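Local coordinates for protein catalase (Bacillus pumilus, PDB 4QOL) that catalyses the breakdown of hydrogen peroxide to water and oxygen at a buried heme, and also shows peroxidase-like reactivity toward phenolic substrates, at residues I51-G62 against F307-A315; G65-M73 against A80-Q88. One frame throughout, in Å; residues are numbered along the deposited sequence.

Overall arrangement
Both interactions involve the antiparallel strand 60-69 of the catalase barrel, which runs from the heme pocket out to the protein surface. Interaction 1 lies at the start of this strand, where residues 51-62 pass the heme and meet helix 307-312. Interaction 2 lies at its far end, where residues 65-73 pair with the loop 80-88 that leads into strand 88-96. The two contacts adjoin in sequence but do not touch, and their centres are about 28 Å apart. Interaction 1 is buried and grips a heme propionate through Arg54. Interaction 2 is only partly buried and carries a sodium ion, whose NA lies 33.0 Å from the heme FE, well away from the active site.

Interaction 1: I51-G62 against F307-A315; sequences IPERVVHARGAG and FFAETEQAA. With HEM (protoporphyrin IX containing Fe), chain E.
Arg54 reaches across to the C-terminal end of helix 307-312 and ties it to the heme pocket of the catalase fold. Arg54 NE donates to heme O2D at 2.6 Å (152° at the hydrogen), at the edge of the guanidinium. Arg54 NH2 donates to Thr311 O at 2.9 Å, in the carbonyl plane, while weaker bonds from NH1 and NH2 share Glu312 O. The chain is extended from CG to NE, and the turn at its last torsion (75°) swings the two terminal nitrogens onto these carbonyls. With an alanine here, heme O2D would probably lose this charged donor and Thr311 O its side-chain partner. The Glu312 carboxylate stands almost perpendicular to the guanidinium, and Arg54 NH1 and Glu312 OE1 make only a long salt bridge of 3.6 Å. Glu312 OE1 instead accepts from three waters that link it to Ile51 O, Pro52 O and the Arg54 backbone, and its OE2 pairs with Lys102. Nearby, the His57 ring lies with one face over heme C2D and is held at ND1 by Ser96, consistent with the distal histidine of heme catalases. Farther out, Ile51 CG1 rests 3.9 Å from Phe308 CE1, and Phe372 of the third subunit covers Ile51. At the start of strand 60-69, Thr311 CB sits over one face of the Phe307 ring, whose CZ points edge-on to Gly60 O at 3.3 Å.

Interaction 2: G65-M73 against A80-Q88; sequences GVFEVENSM and AFLSEEGKQ. With NA (sodium ion), chain I.
Val69 pairs in both directions with the returning chain, its N bonding to Lys87 O at 3.0 Å and its O accepting from Gly86 N, beside the antiparallel non-hydrogen-bonded pair Glu68-Gln88. Together these close a beta hairpin with a long connection. A type II turn from Glu84 to Lys87 reverses the chain, and the backbone angles of Gly86 call for glycine. Before that turn, Leu82 O accepts from Met73 N. The connection holds sodium: Ser72 OG and Glu85 OE2, each 2.2 Å from NA, join four waters in a six-ligand shell. Glu85 bends at its second torsion (77°), bringing OE2 also under Ser72 N, which meets it from above the carboxylate plane at 3.0 Å. Ser72 OG is also hydrogen-bonded to Glu74 OE1. Glu68 and Gln88 run side by side on one face, linked by a weak bond from NE2 to OE1. On the other, Phe67 CE2 abuts Leu82 CD2 at 3.8 Å, the two side chains crossing at about a right angle, and Leu82 CG lies over a face of the Phe81 ring. This apolar face packs against Val295 of strand 293-302 and Trp204 of strand 202-205, while Phe81 meets Phe118 of strand 113-120 and Tyr125 of strand 123-130.

Interaction 1: I51-G62 against F307-A315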
loop_
_atom_site.group_PDB
_atom_site.type_symbol
_atom_site.label_atom_id
_atom_site.label_comp_id
_atom_site.label_asym_id
_atom_site.label_seq_id
_atom_site.Cartn_x
_atom_site.Cartn_y
_atom_site.Cartn_z
ATOM N N ILE A 51 -0.727 -9.922 -4.148
ATOM C CA ILE A 51 0.274 -9.075 -3.532
ATOM C C ILE A 51 1.591 -9.215 -4.336
ATOM O O ILE A 51 1.711 -10.150 -5.150
ATOM C CB ILE A 51 0.500 -9.516 -2.048
ATOM C CG1 ILE A 51 1.074 -10.950 -1.933
ATOM C CG2 ILE A 51 -0.803 -9.346 -1.277
ATOM C CD1 ILE A 51 1.517 -11.319 -0.498
ATOM N N PRO A 52 2.551 -8.344 -4.085
ATOM C CA PRO A 52 3.783 -8.461 -4.926
ATOM C C PRO A 52 4.454 -9.791 -4.702
ATOM O O PRO A 52 4.452 -10.283 -3.605
ATOM C CB PRO A 52 4.673 -7.295 -4.479
ATOM C CG PRO A 52 3.719 -6.335 -3.783
ATOM C CD PRO A 52 2.626 -7.205 -3.182
ATOM N N GLU A 53 4.972 -10.375 -5.761
ATOM C CA GLU A 53 5.809 -11.556 -5.607
ATOM C C GLU A 53 7.148 -11.160 -5.001
ATOM O O GLU A 53 7.562 -9.993 -5.043
ATOM C CB GLU A 53 6.001 -12.325 -6.947
ATOM C CG GLU A 53 6.985 -11.705 -7.884
ATOM C CD GLU A 53 7.110 -12.434 -9.210
ATOM O OE1 GLU A 53 6.167 -13.219 -9.647
ATOM O OE2 GLU A 53 8.128 -12.135 -9.959
ATOM N N ARG A 54 7.858 -12.174 -4.502
ATOM C CA ARG A 54 9.218 -11.925 -4.030
ATOM C C ARG A 54 10.125 -11.377 -5.123
ATOM O O ARG A 54 10.043 -11.801 -6.235
ATOM C CB ARG A 54 9.874 -13.237 -3.538
ATOM C CG ARG A 54 9.169 -13.845 -2.319
ATOM C CD ARG A 54 9.593 -15.311 -2.165
ATOM N NE ARG A 54 9.092 -15.828 -0.893
ATOM C CZ ARG A 54 7.815 -16.166 -0.644
ATOM N NH1 ARG A 54 6.887 -16.006 -1.547
ATOM N NH2 ARG A 54 7.450 -16.638 0.610
ATOM N N VAL A 55 10.968 -10.417 -4.759
ATOM C CA VAL A 55 11.812 -9.790 -5.743
ATOM C C VAL A 55 12.753 -10.813 -6.443
ATOM O O VAL A 55 13.144 -10.616 -7.627
ATOM C CB VAL A 55 12.566 -8.590 -5.156
ATOM C CG1 VAL A 55 13.600 -8.952 -4.120
ATOM C CG2 VAL A 55 13.181 -7.707 -6.259
ATOM N N VAL A 56 13.212 -11.790 -5.669
ATOM C CA VAL A 56 13.892 -12.993 -6.255
ATOM C C VAL A 56 13.328 -14.191 -5.547
ATOM O O VAL A 56 12.679 -14.026 -4.483
ATOM C CB VAL A 56 15.445 -12.952 -6.111
ATOM C CG1 VAL A 56 16.058 -11.942 -7.066
ATOM C CG2 VAL A 56 15.846 -12.660 -4.682
ATOM N N HIS A 57 13.534 -15.371 -6.085
ATOM C CA HIS A 57 12.957 -16.650 -5.558
ATOM C C HIS A 57 11.430 -16.656 -5.542
ATOM O O HIS A 57 10.769 -17.193 -4.648
ATOM C CB HIS A 57 13.479 -16.975 -4.203
ATOM C CG HIS A 57 14.980 -17.198 -4.150
ATOM N ND1 HIS A 57 15.517 -18.436 -3.953
ATOM C CD2 HIS A 57 16.010 -16.332 -4.156
ATOM C CE1 HIS A 57 16.846 -18.345 -3.873
ATOM N NE2 HIS A 57 17.175 -17.075 -3.982
ATOM N N ALA A 58 10.879 -15.993 -6.543
ATOM C CA ALA A 58 9.397 -15.843 -6.621
ATOM C C ALA A 58 8.650 -17.165 -6.793
ATOM O O ALA A 58 7.566 -17.345 -6.264
ATOM C CB ALA A 58 9.041 -14.904 -7.761
ATOM N N ARG A 59 9.216 -18.079 -7.565
ATOM C CA ARG A 59 8.685 -19.424 -7.742
ATOM C C ARG A 59 9.196 -20.360 -6.698
ATOM O O ARG A 59 10.403 -20.512 -6.568
ATOM C CB ARG A 59 9.131 -20.002 -9.131
ATOM C CG ARG A 59 8.954 -21.524 -9.286
ATOM C CD ARG A 59 7.544 -22.069 -9.196
ATOM N NE ARG A 59 6.931 -22.113 -10.498
ATOM C CZ ARG A 59 5.704 -22.534 -10.722
ATOM N NH1 ARG A 59 4.919 -22.900 -9.715
ATOM N NH2 ARG A 59 5.227 -22.518 -11.968
ATOM N N GLY A 60 8.279 -20.981 -5.924
ATOM C CA GLY A 60 8.678 -21.947 -4.895
ATOM C C GLY A 60 7.533 -22.721 -4.295
ATOM O O GLY A 60 6.382 -22.533 -4.652
ATOM N N ALA A 61 7.880 -23.540 -3.308
ATOM C CA ALA A 61 6.981 -24.506 -2.712
ATOM C C ALA A 61 7.407 -24.709 -1.279
ATOM O O ALA A 61 8.582 -24.779 -0.999
ATOM C CB ALA A 61 7.012 -25.849 -3.459
ATOM N N GLY A 62 6.411 -24.907 -0.421
ATOM C CA GLY A 62 6.689 -25.043 1.012
ATOM C C GLY A 62 6.179 -26.344 1.630
ATOM O O GLY A 62 5.211 -26.929 1.174
ATOM N N PHE A 307 -1.865 -22.449 0.101
ATOM C CA PHE A 307 -0.563 -22.076 -0.463
ATOM C C PHE A 307 -0.296 -20.586 -0.261
ATOM O O PHE A 307 0.812 -20.162 0.122
ATOM C CB PHE A 307 -0.526 -22.452 -1.952
ATOM C CG PHE A 307 0.803 -22.186 -2.621
ATOM C CD1 PHE A 307 1.079 -20.967 -3.157
ATOM C CD2 PHE A 307 1.760 -23.165 -2.659
ATOM C CE1 PHE A 307 2.308 -20.713 -3.725
ATOM C CE2 PHE A 307 2.943 -22.977 -3.328
ATOM C CZ PHE A 307 3.238 -21.748 -3.843
ATOM N N PHE A 308 -1.271 -19.752 -0.590
ATOM C CA PHE A 308 -1.046 -18.299 -0.432
ATOM C C PHE A 308 -0.701 -17.939 1.033
ATOM O O PHE A 308 0.245 -17.185 1.300
ATOM C CB PHE A 308 -2.261 -17.513 -0.912
ATOM C CG PHE A 308 -2.154 -16.035 -0.725
ATOM C CD1 PHE A 308 -1.582 -15.240 -1.686
ATOM C CD2 PHE A 308 -2.549 -15.446 0.468
ATOM C CE1 PHE A 308 -1.444 -13.863 -1.456
ATOM C CE2 PHE A 308 -2.452 -14.055 0.674
ATOM C CZ PHE A 308 -1.892 -13.270 -0.261
ATOM N N ALA A 309 -1.550 -18.371 1.950
ATOM C CA ALA A 309 -1.498 -17.879 3.276
ATOM C C ALA A 309 -0.199 -18.304 3.966
ATOM O O ALA A 309 0.295 -17.603 4.852
ATOM C CB ALA A 309 -2.728 -18.328 4.111
ATOM N N GLU A 310 0.296 -19.490 3.604
ATOM C CA GLU A 310 1.447 -20.118 4.270
ATOM C C GLU A 310 2.698 -20.052 3.422
ATOM O O GLU A 310 3.684 -19.511 3.863
ATOM C CB GLU A 310 1.089 -21.567 4.628
ATOM C CG GLU A 310 -0.036 -21.632 5.660
ATOM C CD GLU A 310 -0.587 -23.001 5.834
ATOM O OE1 GLU A 310 0.166 -23.828 6.345
ATOM O OE2 GLU A 310 -1.760 -23.252 5.422
ATOM N N THR A 311 2.659 -20.505 2.187
ATOM C CA THR A 311 3.877 -20.485 1.364
ATOM C C THR A 311 4.149 -19.093 0.759
ATOM O O THR A 311 5.261 -18.564 0.901
ATOM C CB THR A 311 3.859 -21.585 0.304
ATOM O OG1 THR A 311 3.675 -22.853 0.947
ATOM C CG2 THR A 311 5.094 -21.605 -0.519
ATOM N N GLU A 312 3.128 -18.494 0.147
ATOM C CA GLU A 312 3.355 -17.217 -0.508
ATOM C C GLU A 312 3.695 -16.153 0.529
ATOM O O GLU A 312 4.582 -15.345 0.291
ATOM C CB GLU A 312 2.207 -16.830 -1.413
ATOM C CG GLU A 312 2.514 -15.570 -2.191
ATOM C CD GLU A 312 3.614 -15.745 -3.247
ATOM O OE1 GLU A 312 4.207 -14.731 -3.622
ATOM O OE2 GLU A 312 3.838 -16.891 -3.711
ATOM N N GLN A 313 3.045 -16.183 1.696
ATOM C CA GLN A 313 3.257 -15.133 2.701
ATOM C C GLN A 313 4.431 -15.461 3.710
ATOM O O GLN A 313 4.675 -14.659 4.542
ATOM C CB GLN A 313 2.002 -14.923 3.554
ATOM C CG GLN A 313 0.887 -14.152 2.855
ATOM C CD GLN A 313 -0.237 -13.753 3.761
ATOM O OE1 GLN A 313 -0.677 -12.586 3.740
ATOM N NE2 GLN A 313 -0.709 -14.678 4.537
ATOM N N ALA A 314 5.079 -16.617 3.606
ATOM C CA ALA A 314 6.231 -16.919 4.389
ATOM C C ALA A 314 7.334 -15.922 4.225
ATOM O O ALA A 314 7.723 -15.524 3.107
ATOM C CB ALA A 314 6.714 -18.324 4.154
ATOM N N ALA A 315 7.912 -15.526 5.331
ATOM C CA ALA A 315 8.951 -14.541 5.397
ATOM C C ALA A 315 10.117 -15.172 6.198
ATOM O O ALA A 315 9.967 -15.453 7.386
ATOM C CB ALA A 315 8.461 -13.269 6.139
HETATM C CHA HEM E . 14.800 -14.357 -1.111
HETATM C CHB HEM E . 17.746 -10.504 -1.016
HETATM C CHC HEM E . 21.650 -13.589 -1.220
HETATM C CHD HEM E . 18.598 -17.298 -0.581
HETATM C C1A HEM E . 15.270 -13.053 -1.106
HETATM C C2A HEM E . 14.456 -11.876 -1.136
HETATM C C3A HEM E . 15.286 -10.797 -1.106
HETATM C C4A HEM E . 16.600 -11.298 -1.053
HETATM C CMA HEM E . 15.011 -9.323 -1.033
HETATM C CAA HEM E . 12.961 -11.883 -1.144
HETATM C CBA HEM E . 12.536 -12.346 0.266
HETATM C CGA HEM E . 11.072 -12.228 0.475
HETATM O O1A HEM E . 10.576 -12.801 1.466
HETATM O O2A HEM E . 10.366 -11.491 -0.251
HETATM C C1B HEM E . 19.051 -11.067 -1.087
HETATM C C2B HEM E . 20.225 -10.250 -1.114
HETATM C C3B HEM E . 21.314 -11.080 -1.190
HETATM C C4B HEM E . 20.807 -12.459 -1.152
HETATM C CMB HEM E . 20.221 -8.744 -1.061
HETATM C CAB HEM E . 22.740 -10.749 -1.208
HETATM C CBB HEM E . 23.128 -9.520 -0.858
HETATM C C1C HEM E . 21.145 -14.879 -1.054
HETATM C C2C HEM E . 21.921 -15.962 -0.712
HETATM C C3C HEM E . 21.065 -17.008 -0.558
HETATM C C4C HEM E . 19.736 -16.553 -0.727
HETATM C CMC HEM E . 23.434 -15.945 -0.651
HETATM C CAC HEM E . 21.418 -18.309 -0.099
HETATM C CBC HEM E . 22.493 -18.413 0.664
HETATM C C1D HEM E . 17.315 -16.738 -0.685
HETATM C C2D HEM E . 16.115 -17.572 -0.613
HETATM C C3D HEM E . 15.049 -16.785 -0.787
HETATM C C4D HEM E . 15.609 -15.448 -0.953
HETATM C CMD HEM E . 16.165 -19.056 -0.404
HETATM C CAD HEM E . 13.592 -17.175 -0.776
HETATM C CBD HEM E . 13.183 -17.270 0.711
HETATM C CGD HEM E . 11.744 -17.694 0.669
HETATM O O1D HEM E . 11.520 -18.891 0.530
HETATM O O2D HEM E . 10.802 -16.863 0.774
HETATM N NA HEM E . 16.616 -12.687 -1.023
HETATM N NB HEM E . 19.469 -12.346 -1.110
HETATM N NC HEM E . 19.812 -15.219 -0.990
HETATM N ND HEM E . 16.982 -15.467 -0.888
HETATM FE FE HEM E . 18.181 -13.973 -0.996
HETATM O O HOH W 1 2.555 -12.984 -5.078
HETATM O O HOH W 2 4.480 -12.480 -1.919
HETATM O O HOH W 3 6.770 -15.114 -4.518
HETATM O O HOH W 4 3.553 -25.459 -0.627
#

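Interaction 2: G65-M73 against A80-Q88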
loop_
_atom_site.group_PDB
_atom_site.type_symbol
_atom_site.label_atom_id
_atom_site.label_comp_id
_atom_site.label_asym_id
_atom_site.label_seq_id
_atom_site.Cartn_x
_atom_site.Cartn_y
_atom_site.Cartn_z
ATOM N N GLY A 65 7.760 -29.639 8.776
ATOM C CA GLY A 65 8.359 -30.828 9.248
ATOM C C GLY A 65 8.950 -30.681 10.623
ATOM O O GLY A 65 8.539 -29.841 11.411
ATOM N N VAL A 66 9.878 -31.562 10.918
ATOM C CA VAL A 66 10.541 -31.623 12.229
ATOM C C VAL A 66 12.044 -31.790 12.055
ATOM O O VAL A 66 12.499 -32.506 11.182
ATOM C CB VAL A 66 9.976 -32.781 13.110
ATOM C CG1 VAL A 66 10.703 -32.869 14.427
ATOM C CG2 VAL A 66 8.495 -32.557 13.371
ATOM N N PHE A 67 12.800 -31.062 12.856
ATOM C CA PHE A 67 14.207 -31.280 13.011
ATOM C C PHE A 67 14.548 -31.942 14.355
ATOM O O PHE A 67 14.076 -31.517 15.365
ATOM C CB PHE A 67 14.975 -29.946 12.935
ATOM C CG PHE A 67 16.458 -30.130 13.124
ATOM C CD1 PHE A 67 17.246 -30.528 12.058
ATOM C CD2 PHE A 67 17.062 -29.860 14.338
ATOM C CE1 PHE A 67 18.595 -30.712 12.193
ATOM C CE2 PHE A 67 18.431 -30.038 14.477
ATOM C CZ PHE A 67 19.185 -30.492 13.419
ATOM N N GLU A 68 15.311 -33.022 14.301
ATOM C CA GLU A 68 15.744 -33.746 15.506
ATOM C C GLU A 68 17.251 -33.764 15.638
ATOM O O GLU A 68 17.947 -34.213 14.742
ATOM C CB GLU A 68 15.228 -35.202 15.474
ATOM C CG GLU A 68 15.549 -35.954 16.766
ATOM C CD GLU A 68 14.815 -37.263 16.876
ATOM O OE1 GLU A 68 13.862 -37.493 16.111
ATOM O OE2 GLU A 68 15.200 -38.068 17.726
ATOM N N VAL A 69 17.727 -33.388 16.813
ATOM C CA VAL A 69 19.127 -33.399 17.125
ATOM C C VAL A 69 19.581 -34.837 17.347
ATOM O O VAL A 69 18.958 -35.590 18.139
ATOM C CB VAL A 69 19.439 -32.588 18.394
ATOM C CG1 VAL A 69 20.914 -32.688 18.810
ATOM C CG2 VAL A 69 19.053 -31.118 18.160
ATOM N N GLU A 70 20.660 -35.178 16.662
ATOM C CA GLU A 70 21.381 -36.442 16.943
ATOM C C GLU A 70 22.572 -36.238 17.890
ATOM O O GLU A 70 22.781 -37.008 18.812
ATOM C CB GLU A 70 21.861 -37.098 15.645
ATOM C CG GLU A 70 22.511 -38.455 15.937
ATOM C CD GLU A 70 22.897 -39.253 14.726
ATOM O OE1 GLU A 70 23.720 -40.204 14.896
ATOM O OE2 GLU A 70 22.400 -38.971 13.634
ATOM N N ASN A 71 23.358 -35.195 17.658
ATOM C CA ASN A 71 24.500 -34.877 18.508
ATOM C C ASN A 71 24.340 -33.477 19.064
ATOM O O ASN A 71 24.275 -32.507 18.309
ATOM C CB ASN A 71 25.783 -34.975 17.713
ATOM C CG ASN A 71 26.033 -36.382 17.210
ATOM O OD1 ASN A 71 25.987 -37.320 18.009
ATOM N ND2 ASN A 71 26.186 -36.554 15.924
ATOM N N SER A 72 24.309 -33.353 20.383
ATOM C CA SER A 72 24.159 -32.045 20.982
ATOM C C SER A 72 25.390 -31.176 20.701
ATOM O O SER A 72 26.523 -31.682 20.513
ATOM C CB SER A 72 23.811 -32.157 22.457
ATOM O OG SER A 72 24.937 -32.569 23.110
ATOM N N MET A 73 25.145 -29.883 20.539
ATOM C CA MET A 73 26.188 -28.993 20.039
ATOM C C MET A 73 26.607 -28.021 21.107
ATOM O O MET A 73 27.234 -27.017 20.829
ATOM C CB MET A 73 25.674 -28.256 18.765
ATOM C CG MET A 73 25.597 -29.122 17.532
ATOM S SD MET A 73 27.244 -29.571 16.939
ATOM C CE MET A 73 27.037 -31.342 16.969
ATOM N N ALA A 80 19.502 -23.072 21.964
ATOM C CA ALA A 80 18.608 -23.959 22.692
ATOM C C ALA A 80 18.156 -25.156 21.848
ATOM O O ALA A 80 18.140 -26.299 22.353
ATOM C CB ALA A 80 17.403 -23.180 23.216
ATOM N N PHE A 81 17.785 -24.925 20.578
ATOM C CA PHE A 81 17.274 -26.024 19.769
ATOM C C PHE A 81 18.315 -27.105 19.470
ATOM O O PHE A 81 17.946 -28.210 19.040
ATOM C CB PHE A 81 16.557 -25.540 18.458
ATOM C CG PHE A 81 17.491 -25.244 17.304
ATOM C CD1 PHE A 81 18.208 -24.058 17.244
ATOM C CD2 PHE A 81 17.617 -26.144 16.258
ATOM C CE1 PHE A 81 19.023 -23.783 16.175
ATOM C CE2 PHE A 81 18.395 -25.854 15.150
ATOM C CZ PHE A 81 19.132 -24.682 15.137
ATOM N N LEU A 82 19.594 -26.817 19.698
ATOM C CA LEU A 82 20.677 -27.816 19.460
ATOM C C LEU A 82 21.243 -28.438 20.726
ATOM O O LEU A 82 22.291 -29.093 20.691
ATOM C CB LEU A 82 21.800 -27.180 18.635
ATOM C CG LEU A 82 21.395 -26.640 17.236
ATOM C CD1 LEU A 82 22.563 -25.952 16.537
ATOM C CD2 LEU A 82 20.897 -27.801 16.394
ATOM N N SER A 83 20.563 -28.265 21.837
ATOM C CA SER A 83 21.237 -28.431 23.173
ATOM C C SER A 83 21.300 -29.862 23.639
ATOM O O SER A 83 22.047 -30.196 24.594
ATOM C CB SER A 83 20.569 -27.615 24.259
ATOM O OG SER A 83 19.193 -27.984 24.456
ATOM N N GLU A 84 20.480 -30.710 23.070
ATOM C CA GLU A 84 20.536 -32.071 23.527
ATOM C C GLU A 84 20.039 -33.064 22.519
ATOM O O GLU A 84 19.122 -32.792 21.692
ATOM C CB GLU A 84 19.845 -32.247 24.873
ATOM C CG GLU A 84 18.489 -31.643 25.129
ATOM C CD GLU A 84 17.793 -32.276 26.403
ATOM O OE1 GLU A 84 18.510 -32.910 27.266
ATOM O OE2 GLU A 84 16.530 -32.160 26.596
ATOM N N GLU A 85 20.591 -34.271 22.656
ATOM C CA GLU A 85 20.227 -35.380 21.807
ATOM C C GLU A 85 18.750 -35.633 21.906
ATOM O O GLU A 85 18.172 -35.664 22.979
ATOM C CB GLU A 85 20.946 -36.681 22.211
ATOM C CG GLU A 85 22.420 -36.683 21.856
ATOM C CD GLU A 85 23.346 -35.865 22.794
ATOM O OE1 GLU A 85 22.904 -35.410 23.911
ATOM O OE2 GLU A 85 24.522 -35.609 22.336
ATOM N N GLY A 86 18.118 -35.832 20.749
ATOM C CA GLY A 86 16.694 -36.161 20.732
ATOM C C GLY A 86 15.773 -34.959 20.680
ATOM O O GLY A 86 14.577 -35.127 20.414
ATOM N N LYS A 87 16.287 -33.766 20.910
ATOM C CA LYS A 87 15.438 -32.601 20.935
ATOM C C LYS A 87 14.834 -32.316 19.544
ATOM O O LYS A 87 15.565 -32.258 18.570
ATOM C CB LYS A 87 16.219 -31.373 21.406
ATOM C CG LYS A 87 15.300 -30.178 21.619
ATOM C CD LYS A 87 16.075 -29.056 22.291
ATOM C CE LYS A 87 15.226 -28.264 23.244
ATOM N NZ LYS A 87 16.159 -27.551 24.178
ATOM N N GLN A 88 13.521 -32.162 19.497
ATOM C CA GLN A 88 12.786 -31.936 18.266
ATOM C C GLN A 88 12.266 -30.489 18.225
ATOM O O GLN A 88 11.687 -29.995 19.178
ATOM C CB GLN A 88 11.623 -32.914 18.141
ATOM C CG GLN A 88 12.080 -34.346 18.087
ATOM C CD GLN A 88 10.941 -35.358 18.053
ATOM O OE1 GLN A 88 9.778 -34.998 17.933
ATOM N NE2 GLN A 88 11.278 -36.641 18.090
HETATM NA NA NA I . 25.963 -34.512 23.600
HETATM O O HOH W 5 27.060 -36.703 20.690
HETATM O O HOH W 6 27.121 -34.414 21.683
HETATM O O HOH W 7 24.963 -34.646 25.191
HETATM O O HOH W 8 26.512 -36.494 23.583
HETATM O O HOH W 9 27.432 -33.768 24.721
#